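Long-range contacts in thiamine pyrophosphokinase (Candida albicans, PDB 2G9Z), which catalyses the transfer of a pyrophosphate group from ATP to thiamine, making the cofactor thiamine pyrophosphate in Candida albicans: residues 27-32 with 295-300; 166-171 with 198-203; 211-216 with 239-244. One frame throughout, in Å; residues are numbered along the deposited sequence.

Contact 1. Residues 27-32 with 295-300. With VNP (3-[(4-amino-2-methylpyrimidin-5-yl)methyl]-5-(2-{[hydroxy(phosphonoamino)phosphoryl]oxy}ethyl)-4-methyl-1,3-thiazol-3-I um), chain N.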
loop_
_atom_site.group_PDB
_atom_site.type_symbol
_atom_site.label_atom_id
_atom_site.label_comp_id
_atom_site.label_asym_id
_atom_site.label_seq_id
_atom_site.Cartn_x
_atom_site.Cartn_y
_atom_site.Cartn_z
ATOM N N GLN A 27 23.679 -9.619 -9.848
ATOM C CA GLN A 27 23.728 -10.294 -11.136
ATOM C C GLN A 27 23.877 -9.306 -12.276
ATOM O O GLN A 27 23.776 -8.098 -12.077
ATOM C CB GLN A 27 22.435 -11.086 -11.344
ATOM C CG GLN A 27 22.149 -12.078 -10.250
ATOM C CD GLN A 27 22.980 -13.334 -10.386
ATOM O OE1 GLN A 27 24.105 -13.296 -10.882
ATOM N NE2 GLN A 27 22.435 -14.452 -9.935
ATOM N N PRO A 28 24.168 -9.807 -13.486
ATOM C CA PRO A 28 24.299 -8.892 -14.619
ATOM C C PRO A 28 22.873 -8.480 -14.973
ATOM O O PRO A 28 21.917 -9.107 -14.513
ATOM C CB PRO A 28 24.957 -9.760 -15.696
ATOM C CG PRO A 28 24.541 -11.131 -15.338
ATOM C CD PRO A 28 24.658 -11.146 -13.841
ATOM N N ASP A 29 22.728 -7.434 -15.775
ATOM C CA ASP A 29 21.405 -6.953 -16.151
ATOM C C ASP A 29 20.568 -7.949 -16.930
ATOM O O ASP A 29 19.344 -7.838 -16.979
ATOM C CB ASP A 29 21.519 -5.663 -16.959
ATOM C CG ASP A 29 21.990 -4.503 -16.124
ATOM O OD1 ASP A 29 21.729 -4.517 -14.902
ATOM O OD2 ASP A 29 22.606 -3.577 -16.691
ATOM N N SER A 30 21.222 -8.917 -17.555
ATOM C CA SER A 30 20.491 -9.908 -18.317
ATOM C C SER A 30 21.001 -11.300 -18.015
ATOM O O SER A 30 22.199 -11.522 -17.898
ATOM C CB SER A 30 20.594 -9.605 -19.812
ATOM O OG SER A 30 19.893 -8.414 -20.127
ATOM N N LEU A 31 20.067 -12.229 -17.871
ATOM C CA LEU A 31 20.382 -13.614 -17.579
ATOM C C LEU A 31 19.323 -14.482 -18.212
ATOM O O LEU A 31 18.238 -14.008 -18.553
ATOM C CB LEU A 31 20.351 -13.874 -16.068
ATOM C CG LEU A 31 21.436 -13.314 -15.152
ATOM C CD1 LEU A 31 21.038 -13.572 -13.703
ATOM C CD2 LEU A 31 22.772 -13.980 -15.467
ATOM N N ILE A 32 19.649 -15.754 -18.388
ATOM C CA ILE A 32 18.686 -16.701 -18.910
ATOM C C ILE A 32 18.558 -17.744 -17.815
ATOM O O ILE A 32 19.544 -18.356 -17.405
ATOM C CB ILE A 32 19.149 -17.368 -20.228
ATOM C CG1 ILE A 32 18.694 -16.528 -21.430
ATOM C CG2 ILE A 32 18.519 -18.752 -20.360
ATOM C CD1 ILE A 32 19.162 -15.106 -21.407
ATOM N N GLY A 295 17.623 -15.063 -11.064
ATOM C CA GLY A 295 17.124 -14.238 -12.148
ATOM C C GLY A 295 16.831 -12.795 -11.775
ATOM O O GLY A 295 16.505 -11.988 -12.638
ATOM N N LEU A 296 16.922 -12.460 -10.495
ATOM C CA LEU A 296 16.698 -11.079 -10.081
ATOM C C LEU A 296 18.056 -10.379 -10.053
ATOM O O LEU A 296 19.086 -11.034 -9.884
ATOM C CB LEU A 296 16.044 -11.027 -8.697
ATOM C CG LEU A 296 14.690 -11.737 -8.616
ATOM C CD1 LEU A 296 14.093 -11.544 -7.224
ATOM C CD2 LEU A 296 13.749 -11.183 -9.687
ATOM N N LYS A 297 18.053 -9.060 -10.233
ATOM C CA LYS A 297 19.284 -8.273 -10.227
ATOM C C LYS A 297 20.031 -8.489 -8.914
ATOM O O LYS A 297 21.253 -8.624 -8.895
ATOM C CB LYS A 297 18.955 -6.790 -10.412
ATOM C CG LYS A 297 20.167 -5.855 -10.450
ATOM C CD LYS A 297 21.023 -6.067 -11.683
ATOM C CE LYS A 297 22.222 -5.119 -11.684
ATOM N NZ LYS A 297 23.110 -5.366 -12.857
ATOM N N TYR A 298 19.287 -8.522 -7.817
ATOM C CA TYR A 298 19.871 -8.760 -6.506
ATOM C C TYR A 298 19.262 -10.077 -6.033
ATOM O O TYR A 298 18.275 -10.099 -5.295
ATOM C CB TYR A 298 19.525 -7.605 -5.564
ATOM C CG TYR A 298 19.985 -6.276 -6.112
ATOM C CD1 TYR A 298 21.280 -5.808 -5.882
ATOM C CD2 TYR A 298 19.149 -5.516 -6.926
ATOM C CE1 TYR A 298 21.725 -4.616 -6.453
ATOM C CE2 TYR A 298 19.586 -4.331 -7.504
ATOM C CZ TYR A 298 20.870 -3.886 -7.267
ATOM O OH TYR A 298 21.294 -2.719 -7.861
ATOM N N ASP A 299 19.841 -11.178 -6.510
ATOM C CA ASP A 299 19.360 -12.504 -6.161
ATOM C C ASP A 299 19.653 -12.818 -4.714
ATOM O O ASP A 299 20.711 -12.471 -4.186
ATOM C CB ASP A 299 19.984 -13.582 -7.063
ATOM C CG ASP A 299 19.167 -13.835 -8.322
ATOM O OD1 ASP A 299 17.921 -13.686 -8.261
ATOM O OD2 ASP A 299 19.762 -14.200 -9.366
ATOM N N MET A 300 18.708 -13.493 -4.079
ATOM C CA MET A 300 18.835 -13.852 -2.678
ATOM C C MET A 300 19.038 -15.350 -2.505
ATOM O O MET A 300 18.547 -16.156 -3.295
ATOM C CB MET A 300 17.573 -13.406 -1.927
ATOM C CG MET A 300 17.373 -11.889 -1.880
ATOM S SD MET A 300 15.621 -11.371 -1.781
ATOM C CE MET A 300 15.142 -11.547 -3.486
HETATM O O2G VNP N . 15.951 2.943 -8.007
HETATM P PG VNP N . 14.433 3.222 -7.560
HETATM O O3G VNP N . 13.568 2.064 -7.882
HETATM O O1G VNP N . 13.978 4.546 -8.355
HETATM N N3B VNP N . 14.422 3.567 -5.972
HETATM P PB VNP N . 15.744 4.353 -5.453
HETATM O O2B VNP N . 15.503 4.811 -4.066
HETATM O O1B VNP N . 16.093 5.376 -6.462
HETATM O O1 VNP N . 16.900 3.230 -5.455
HETATM C C7 VNP N . 16.858 2.034 -4.667
HETATM C C12 VNP N . 18.313 1.649 -4.395
HETATM C C11 VNP N . 18.560 0.314 -3.684
HETATM C C10 VNP N . 18.416 -0.948 -4.538
HETATM C CM4 VNP N . 18.713 -0.970 -6.040
HETATM S S1 VNP N . 17.485 -0.122 -2.278
HETATM C C9 VNP N . 17.624 -1.836 -2.596
HETATM N N5 VNP N . 17.990 -2.023 -3.866
HETATM C C7A VNP N . 17.853 -3.322 -4.544
HETATM C C5A VNP N . 17.929 -4.523 -3.596
HETATM C C6A VNP N . 16.804 -5.337 -3.543
HETATM N N1A VNP N . 16.799 -6.447 -2.828
HETATM C C2A VNP N . 17.880 -6.820 -2.129
HETATM C CM2 VNP N . 17.853 -8.131 -1.340
HETATM N N3A VNP N . 18.985 -6.063 -2.141
HETATM C C4A VNP N . 19.035 -4.929 -2.854
HETATM N N4A VNP N . 20.154 -4.208 -2.843
#
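The backbones of Gln27 and Lys297 approach to 5.0 Å between CA atoms and are joined by a nearly straight bond from Gln27 N to Lys297 O (2.8 Å, 176°). Lys297 returns the link with its side chain: bent at chi2 (67°), it curls back so that NZ reaches Gln27 O at 2.9 Å, in the carbonyl plane. Lys297 NZ also forms a salt bridge with Asp29 OD1 (2.6 Å), meeting that oxygen from above the carboxylate plane. These bonds lie where the two-stranded antiparallel sheet of strands 23-26 and 298-301 frays into loops, in the thiamine-binding part of the enzyme. Gln27, bent at chi2 (-78°), brings NE2 to the anti lone pair of Asp299 OD2 at 2.7 Å, amide and carboxylate planes standing almost perpendicular. The syn lone pair of OD2 takes Gly295 N, while OD1 accepts from Leu296 N and Ser293 OG, which fixes the buried carboxylate across the turn. Leu31 CD1 rests on Gly295 CA (4.3 Å). Between Lys297 and Asp299, Tyr298 lays one ring face against the ligand, with C7A 3.5 Å from CD2, and its OH is hydrogen-bonded to Gln151 OE1 of the second subunit; Met300 CG touches the pyrimidine methyl CM2.

Contact 2. Residues 166-171 with 198-203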
loop_
_atom_site.group_PDB
_atom_site.type_symbol
_atom_site.label_atom_id
_atom_site.label_comp_id
_atom_site.label_asym_id
_atom_site.label_seq_id
_atom_site.Cartn_x
_atom_site.Cartn_y
_atom_site.Cartn_z
ATOM N N HIS A 166 -20.844 -17.258 -8.614
ATOM C CA HIS A 166 -21.201 -17.296 -10.030
ATOM C C HIS A 166 -20.759 -18.599 -10.693
ATOM O O HIS A 166 -21.534 -19.235 -11.397
ATOM C CB HIS A 166 -20.558 -16.134 -10.788
ATOM C CG HIS A 166 -20.583 -16.305 -12.277
ATOM N ND1 HIS A 166 -21.660 -15.940 -13.054
ATOM C CD2 HIS A 166 -19.672 -16.842 -13.126
ATOM C CE1 HIS A 166 -21.413 -16.242 -14.316
ATOM N NE2 HIS A 166 -20.214 -16.791 -14.387
ATOM N N TYR A 167 -19.504 -18.979 -10.476
ATOM C CA TYR A 167 -18.962 -20.196 -11.073
ATOM C C TYR A 167 -19.527 -21.468 -10.459
ATOM O O TYR A 167 -19.243 -22.574 -10.922
ATOM C CB TYR A 167 -17.436 -20.184 -10.986
ATOM C CG TYR A 167 -16.815 -19.281 -12.028
ATOM C CD1 TYR A 167 -16.782 -19.662 -13.371
ATOM C CD2 TYR A 167 -16.326 -18.021 -11.689
ATOM C CE1 TYR A 167 -16.285 -18.811 -14.351
ATOM C CE2 TYR A 167 -15.825 -17.154 -12.668
ATOM C CZ TYR A 167 -15.812 -17.558 -13.997
ATOM O OH TYR A 167 -15.355 -16.710 -14.979
ATOM N N GLN A 168 -20.337 -21.310 -9.424
ATOM C CA GLN A 168 -20.947 -22.462 -8.782
ATOM C C GLN A 168 -22.412 -22.597 -9.173
ATOM O O GLN A 168 -22.883 -23.689 -9.491
ATOM C CB GLN A 168 -20.851 -22.350 -7.259
ATOM C CG GLN A 168 -19.447 -22.465 -6.696
ATOM C CD GLN A 168 -18.763 -23.756 -7.098
ATOM O OE1 GLN A 168 -19.328 -24.843 -6.954
ATOM N NE2 GLN A 168 -17.538 -23.644 -7.597
ATOM N N LEU A 169 -23.118 -21.470 -9.173
ATOM C CA LEU A 169 -24.549 -21.458 -9.455
ATOM C C LEU A 169 -25.053 -20.878 -10.776
ATOM O O LEU A 169 -26.087 -21.313 -11.283
ATOM C CB LEU A 169 -25.268 -20.738 -8.310
ATOM C CG LEU A 169 -25.459 -21.452 -6.967
ATOM C CD1 LEU A 169 -24.265 -22.320 -6.629
ATOM C CD2 LEU A 169 -25.692 -20.407 -5.889
ATOM N N ASN A 170 -24.346 -19.909 -11.343
ATOM C CA ASN A 170 -24.836 -19.292 -12.569
ATOM C C ASN A 170 -25.180 -20.217 -13.732
ATOM O O ASN A 170 -26.227 -20.051 -14.356
ATOM C CB ASN A 170 -23.876 -18.212 -13.059
ATOM C CG ASN A 170 -24.454 -17.418 -14.210
ATOM O OD1 ASN A 170 -24.179 -17.699 -15.377
ATOM N ND2 ASN A 170 -25.284 -16.432 -13.887
ATOM N N HIS A 171 -24.317 -21.180 -14.034
ATOM C CA HIS A 171 -24.592 -22.085 -15.145
ATOM C C HIS A 171 -25.915 -22.812 -14.922
ATOM O O HIS A 171 -26.514 -23.335 -15.860
ATOM C CB HIS A 171 -23.447 -23.090 -15.320
ATOM C CG HIS A 171 -23.375 -24.126 -14.243
ATOM N ND1 HIS A 171 -23.386 -23.811 -12.902
ATOM C CD2 HIS A 171 -23.263 -25.474 -14.312
ATOM C CE1 HIS A 171 -23.283 -24.919 -12.191
ATOM N NE2 HIS A 171 -23.207 -25.942 -13.022
ATOM N N ASP A 198 -21.966 -28.557 -1.828
ATOM C CA ASP A 198 -22.380 -28.342 -3.213
ATOM C C ASP A 198 -21.380 -27.462 -3.955
ATOM O O ASP A 198 -21.727 -26.816 -4.944
ATOM C CB ASP A 198 -23.760 -27.678 -3.258
ATOM C CG ASP A 198 -24.891 -28.661 -3.037
ATOM O OD1 ASP A 198 -25.092 -29.541 -3.902
ATOM O OD2 ASP A 198 -25.583 -28.553 -2.003
ATOM N N VAL A 199 -20.139 -27.442 -3.480
ATOM C CA VAL A 199 -19.106 -26.619 -4.098
ATOM C C VAL A 199 -18.128 -27.401 -4.969
ATOM O O VAL A 199 -17.536 -28.385 -4.528
ATOM C CB VAL A 199 -18.293 -25.853 -3.032
ATOM C CG1 VAL A 199 -17.227 -25.003 -3.705
ATOM C CG2 VAL A 199 -19.219 -24.978 -2.199
ATOM N N VAL A 200 -17.969 -26.946 -6.209
ATOM C CA VAL A 200 -17.051 -27.562 -7.159
ATOM C C VAL A 200 -15.657 -27.041 -6.825
ATOM O O VAL A 200 -15.205 -26.041 -7.381
ATOM C CB VAL A 200 -17.407 -27.172 -8.612
ATOM C CG1 VAL A 200 -16.435 -27.823 -9.585
ATOM C CG2 VAL A 200 -18.832 -27.590 -8.922
ATOM N N VAL A 201 -14.988 -27.730 -5.908
ATOM C CA VAL A 201 -13.658 -27.347 -5.452
ATOM C C VAL A 201 -12.563 -27.328 -6.523
ATOM O O VAL A 201 -11.495 -26.752 -6.303
ATOM C CB VAL A 201 -13.202 -28.269 -4.289
ATOM C CG1 VAL A 201 -13.074 -29.704 -4.779
ATOM C CG2 VAL A 201 -11.886 -27.776 -3.706
ATOM N N ASP A 202 -12.815 -27.933 -7.680
ATOM C CA ASP A 202 -11.794 -27.963 -8.725
ATOM C C ASP A 202 -12.072 -27.113 -9.963
ATOM O O ASP A 202 -12.528 -27.616 -10.991
ATOM C CB ASP A 202 -11.521 -29.409 -9.150
ATOM C CG ASP A 202 -12.720 -30.065 -9.800
ATOM O OD1 ASP A 202 -13.791 -30.121 -9.160
ATOM O OD2 ASP A 202 -12.587 -30.528 -10.952
ATOM N N ILE A 203 -11.786 -25.819 -9.861
ATOM C CA ILE A 203 -11.971 -24.906 -10.981
ATOM C C ILE A 203 -10.929 -23.792 -10.914
ATOM O O ILE A 203 -10.846 -23.057 -9.931
ATOM C CB ILE A 203 -13.394 -24.297 -10.995
ATOM C CG1 ILE A 203 -13.537 -23.361 -12.200
ATOM C CG2 ILE A 203 -13.671 -23.568 -9.688
ATOM C CD1 ILE A 203 -14.925 -22.791 -12.377
#
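The Tyr167 ring receives Ile203 CD1 obliquely, the methyl lying 3.8 Å from Tyr167 CD1 and almost as near to CB and CG. Over the centre of one face of this ring sits CD2 of the preceding His166, whose own imidazole has Tyr167 CD2 at its edge, in plane. Tyr167 also meets His63 edge-to-face, and its OH is hydrogen-bonded to Glu85 OE1. Ile203 extends fully, both its torsions near 180°, and crosses the tyrosine side chain at about a right angle with its terminal methyl foremost.

A further flat group, the amide of Gln168, turns OE1 and NE2 to the backbone of Val200. Its OE1 accepts from Val200 N at 2.6 Å, an almost perfectly straight N-H (178°), although the donor is tilted 32° from the carbonyl plane. In return NE2 makes a weak, long bond to Val200 O (3.4 Å). A bend at chi2 (-57°) turns the amide to meet both groups of one residue, and the valines flank OE1, with Val200 CG2 at 3.4 Å and Val199 CG1 at 3.9 Å. Trp190 of helix 185-195 also packs on Gln168. Val200 is the centre of an inverse gamma turn, and its two hydrogen bonds with Gln168, one weak, tie the C-terminal part of helix 155-170, which has a wider pi-type turn at 166-170, to the loop leading into strand 205-210 of the catalytic domain.

Contact 3. Residues 211-216 with 239-244. With VNP (3-[(4-amino-2-methylpyrimidin-5-yl)methyl]-5-(2-{[hydroxy(phosphonoamino)phosphoryl]oxy}ethyl)-4-methyl-1,3-thiazol-3-I um), chain H.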
loop_
_atom_site.group_PDB
_atom_site.type_symbol
_atom_site.label_atom_id
_atom_site.label_comp_id
_atom_site.label_asym_id
_atom_site.label_seq_id
_atom_site.Cartn_x
_atom_site.Cartn_y
_atom_site.Cartn_z
ATOM N N ASN A 211 -7.883 -1.044 -9.533
ATOM C CA ASN A 211 -8.189 -0.031 -8.518
ATOM C C ASN A 211 -8.301 -0.471 -7.056
ATOM O O ASN A 211 -8.908 0.233 -6.242
ATOM C CB ASN A 211 -9.479 0.703 -8.912
ATOM C CG ASN A 211 -9.457 1.187 -10.355
ATOM O OD1 ASN A 211 -8.444 1.708 -10.829
ATOM N ND2 ASN A 211 -10.580 1.023 -11.059
ATOM N N ALA A 212 -7.716 -1.612 -6.713
ATOM C CA ALA A 212 -7.774 -2.111 -5.338
ATOM C C ALA A 212 -6.549 -1.678 -4.538
ATOM O O ALA A 212 -6.520 -1.791 -3.310
ATOM C CB ALA A 212 -7.874 -3.631 -5.340
ATOM N N ILE A 213 -5.542 -1.187 -5.249
ATOM C CA ILE A 213 -4.299 -0.738 -4.639
ATOM C C ILE A 213 -4.077 0.732 -4.975
ATOM O O ILE A 213 -4.536 1.209 -6.012
ATOM C CB ILE A 213 -3.092 -1.549 -5.191
ATOM C CG1 ILE A 213 -3.332 -3.048 -5.000
ATOM C CG2 ILE A 213 -1.803 -1.103 -4.511
ATOM C CD1 ILE A 213 -3.423 -3.492 -3.547
ATOM N N GLY A 214 -3.387 1.449 -4.093
ATOM C CA GLY A 214 -3.084 2.845 -4.354
ATOM C C GLY A 214 -4.056 3.902 -3.868
ATOM O O GLY A 214 -3.733 5.089 -3.899
ATOM N N GLY A 215 -5.241 3.492 -3.431
ATOM C CA GLY A 215 -6.212 4.460 -2.948
ATOM C C GLY A 215 -6.112 4.575 -1.441
ATOM O O GLY A 215 -5.013 4.650 -0.893
ATOM N N ARG A 216 -7.255 4.585 -0.763
ATOM C CA ARG A 216 -7.263 4.669 0.691
ATOM C C ARG A 216 -6.427 3.481 1.185
ATOM O O ARG A 216 -6.649 2.337 0.782
ATOM C CB ARG A 216 -8.698 4.582 1.201
ATOM C CG ARG A 216 -8.964 5.367 2.470
ATOM C CD ARG A 216 -10.433 5.260 2.831
ATOM N NE ARG A 216 -10.782 3.891 3.198
ATOM C CZ ARG A 216 -11.990 3.363 3.047
ATOM N NH1 ARG A 216 -12.976 4.085 2.526
ATOM N NH2 ARG A 216 -12.217 2.120 3.437
ATOM N N VAL A 239 -5.015 -14.559 -8.189
ATOM C CA VAL A 239 -5.391 -13.158 -8.195
ATOM C C VAL A 239 -4.250 -12.249 -8.633
ATOM O O VAL A 239 -3.120 -12.372 -8.163
ATOM C CB VAL A 239 -5.871 -12.706 -6.799
ATOM C CG1 VAL A 239 -6.176 -11.208 -6.808
ATOM C CG2 VAL A 239 -7.102 -13.493 -6.400
ATOM N N PHE A 240 -4.558 -11.346 -9.554
ATOM C CA PHE A 240 -3.585 -10.379 -10.039
ATOM C C PHE A 240 -4.137 -8.982 -9.838
ATOM O O PHE A 240 -5.206 -8.656 -10.356
ATOM C CB PHE A 240 -3.316 -10.564 -11.530
ATOM C CG PHE A 240 -2.439 -11.728 -11.848
ATOM C CD1 PHE A 240 -1.111 -11.746 -11.433
ATOM C CD2 PHE A 240 -2.929 -12.797 -12.590
ATOM C CE1 PHE A 240 -0.281 -12.812 -11.756
ATOM C CE2 PHE A 240 -2.105 -13.869 -12.918
ATOM C CZ PHE A 240 -0.780 -13.874 -12.499
ATOM N N PHE A 241 -3.425 -8.166 -9.072
ATOM C CA PHE A 241 -3.841 -6.790 -8.873
ATOM C C PHE A 241 -3.078 -6.005 -9.925
ATOM O O PHE A 241 -1.841 -6.027 -9.951
ATOM C CB PHE A 241 -3.440 -6.274 -7.487
ATOM C CG PHE A 241 -4.253 -6.834 -6.367
ATOM C CD1 PHE A 241 -5.576 -6.446 -6.186
ATOM C CD2 PHE A 241 -3.690 -7.734 -5.474
ATOM C CE1 PHE A 241 -6.328 -6.954 -5.124
ATOM C CE2 PHE A 241 -4.433 -8.246 -4.410
ATOM C CZ PHE A 241 -5.750 -7.856 -4.236
ATOM N N ILE A 242 -3.799 -5.338 -10.815
ATOM C CA ILE A 242 -3.145 -4.540 -11.837
ATOM C C ILE A 242 -3.378 -3.093 -11.453
ATOM O O ILE A 242 -4.522 -2.653 -11.337
ATOM C CB ILE A 242 -3.726 -4.808 -13.238
ATOM C CG1 ILE A 242 -3.382 -6.233 -13.682
ATOM C CG2 ILE A 242 -3.165 -3.795 -14.236
ATOM C CD1 ILE A 242 -3.981 -6.614 -15.022
ATOM N N THR A 243 -2.294 -2.361 -11.224
ATOM C CA THR A 243 -2.408 -0.963 -10.835
ATOM C C THR A 243 -1.810 -0.071 -11.898
ATOM O O THR A 243 -1.400 -0.535 -12.959
ATOM C CB THR A 243 -1.673 -0.680 -9.509
ATOM O OG1 THR A 243 -0.262 -0.586 -9.753
ATOM C CG2 THR A 243 -1.932 -1.803 -8.514
ATOM N N THR A 244 -1.761 1.220 -11.598
ATOM C CA THR A 244 -1.209 2.199 -12.519
ATOM C C THR A 244 0.302 2.015 -12.636
ATOM O O THR A 244 0.898 2.280 -13.678
ATOM C CB THR A 244 -1.496 3.628 -12.024
ATOM O OG1 THR A 244 -2.911 3.843 -11.987
ATOM C CG2 THR A 244 -0.854 4.655 -12.948
HETATM O O2G VNP H . -17.720 2.131 3.077
HETATM P PG VNP H . -16.314 2.222 2.304
HETATM O O3G VNP H . -15.271 2.815 3.172
HETATM O O1G VNP H . -16.585 3.120 0.996
HETATM N N3B VNP H . -15.913 0.732 1.794
HETATM P PB VNP H . -17.188 -0.215 1.461
HETATM O O2B VNP H . -16.701 -1.476 0.862
HETATM O O1B VNP H . -18.157 0.583 0.677
HETATM O O1 VNP H . -17.841 -0.524 2.902
HETATM C C7 VNP H . -17.161 -1.201 3.965
HETATM C C12 VNP H . -18.246 -1.895 4.792
HETATM C C11 VNP H . -17.790 -2.615 6.065
HETATM C C10 VNP H . -17.542 -1.740 7.295
HETATM C CM4 VNP H . -18.310 -0.442 7.557
HETATM S S1 VNP H . -16.223 -3.548 6.007
HETATM C C9 VNP H . -15.882 -3.248 7.696
HETATM N N5 VNP H . -16.585 -2.192 8.111
HETATM C C7A VNP H . -16.275 -1.481 9.362
HETATM C C5A VNP H . -15.622 -2.367 10.426
HETATM C C6A VNP H . -14.326 -2.029 10.797
HETATM N N1A VNP H . -13.717 -2.659 11.786
HETATM C C2A VNP H . -14.329 -3.643 12.456
HETATM C CM2 VNP H . -13.609 -4.331 13.618
HETATM N N3A VNP H . -15.576 -4.012 12.126
HETATM C C4A VNP H . -16.233 -3.400 11.130
HETATM N N4A VNP H . -17.462 -3.804 10.824
HETATM O O HOH W 1 -5.784 -0.219 -11.171
#
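Ala212 and Ile213 pack against Phe241 and Thr243 where neighbouring parallel strands 205-210 and 237-242 of the large mixed sheet end; helix 217-233 joins these strands in a beta-alpha-beta crossover, and residues 211-216 form the loop into that helix. The apolar contacts centre on Phe241. Ala212 CB approaches the ring obliquely, 3.7 Å from Phe241 CE1. Ile213 crosses the phenylalanine at about a right angle: CG1 lies 4.1 Å from Phe241 CB, and CD1 is carried over one face of the ring. This position follows from CG1 standing beside the backbone N (chi1 -55°) and a second bend at chi2. Val239 CG1, two residues back on the strand, lies over the opposite face, offset toward the rim, so the ring is sandwiched. Ser223 of helix 217-233 and Ile248 of strand 246-251 add to the packing round Phe241. Beyond the ring, Thr243 turns its methyl to Ile213, Thr243 CG2 coming to 3.5 Å from Ile213 CB, while its hydroxyl OG1 is engaged by the backbone N of Asn245 and Asp246.

The polar link between the backbones runs through one water. It accepts from Asn211 N at 2.8 Å and donates to Ile242 O at 2.7 Å, bridging the strand ends without a direct hydrogen bond between the segments. Asn211 ND2 is held separately by Leu69 O.

The ligand contact belongs to Arg216, at the N-cap of helix 217-233. Its NE is paired in a salt bridge with Asp218, and the second subunit supplies Ser312 and Arg316 to the same ligand. Arg216 presents its guanidinium edge to the terminal phosphoryl group of the imido analogue: Arg216 NH1 donates to O3G of the ligand at 2.7 Å (148°), and NH2 adds a weak bond to the same oxygen at 3.1 Å.

Along the chain contact 2 closes before contact 3 opens, and both fall in the 262 residues that separate the two segments of contact 1. Contacts 2 and 3 have centres 26 Å apart and border strand 205-210: the loop of contact 2 leads into it and residues 211-216 leave it. Contact 1 lies 27 Å from contact 3 and 41 Å from contact 2, centre to centre, with contacts 1 and 2 on opposite sides of the chain's centre. Contacts 1 and 3 touch different copies of the ligand: Tyr298 and Met300 pack on the thiamine part of one, Arg216 binds the terminal phosphoryl group of the other. Both subunits line each pocket, so the dimer completes the sites.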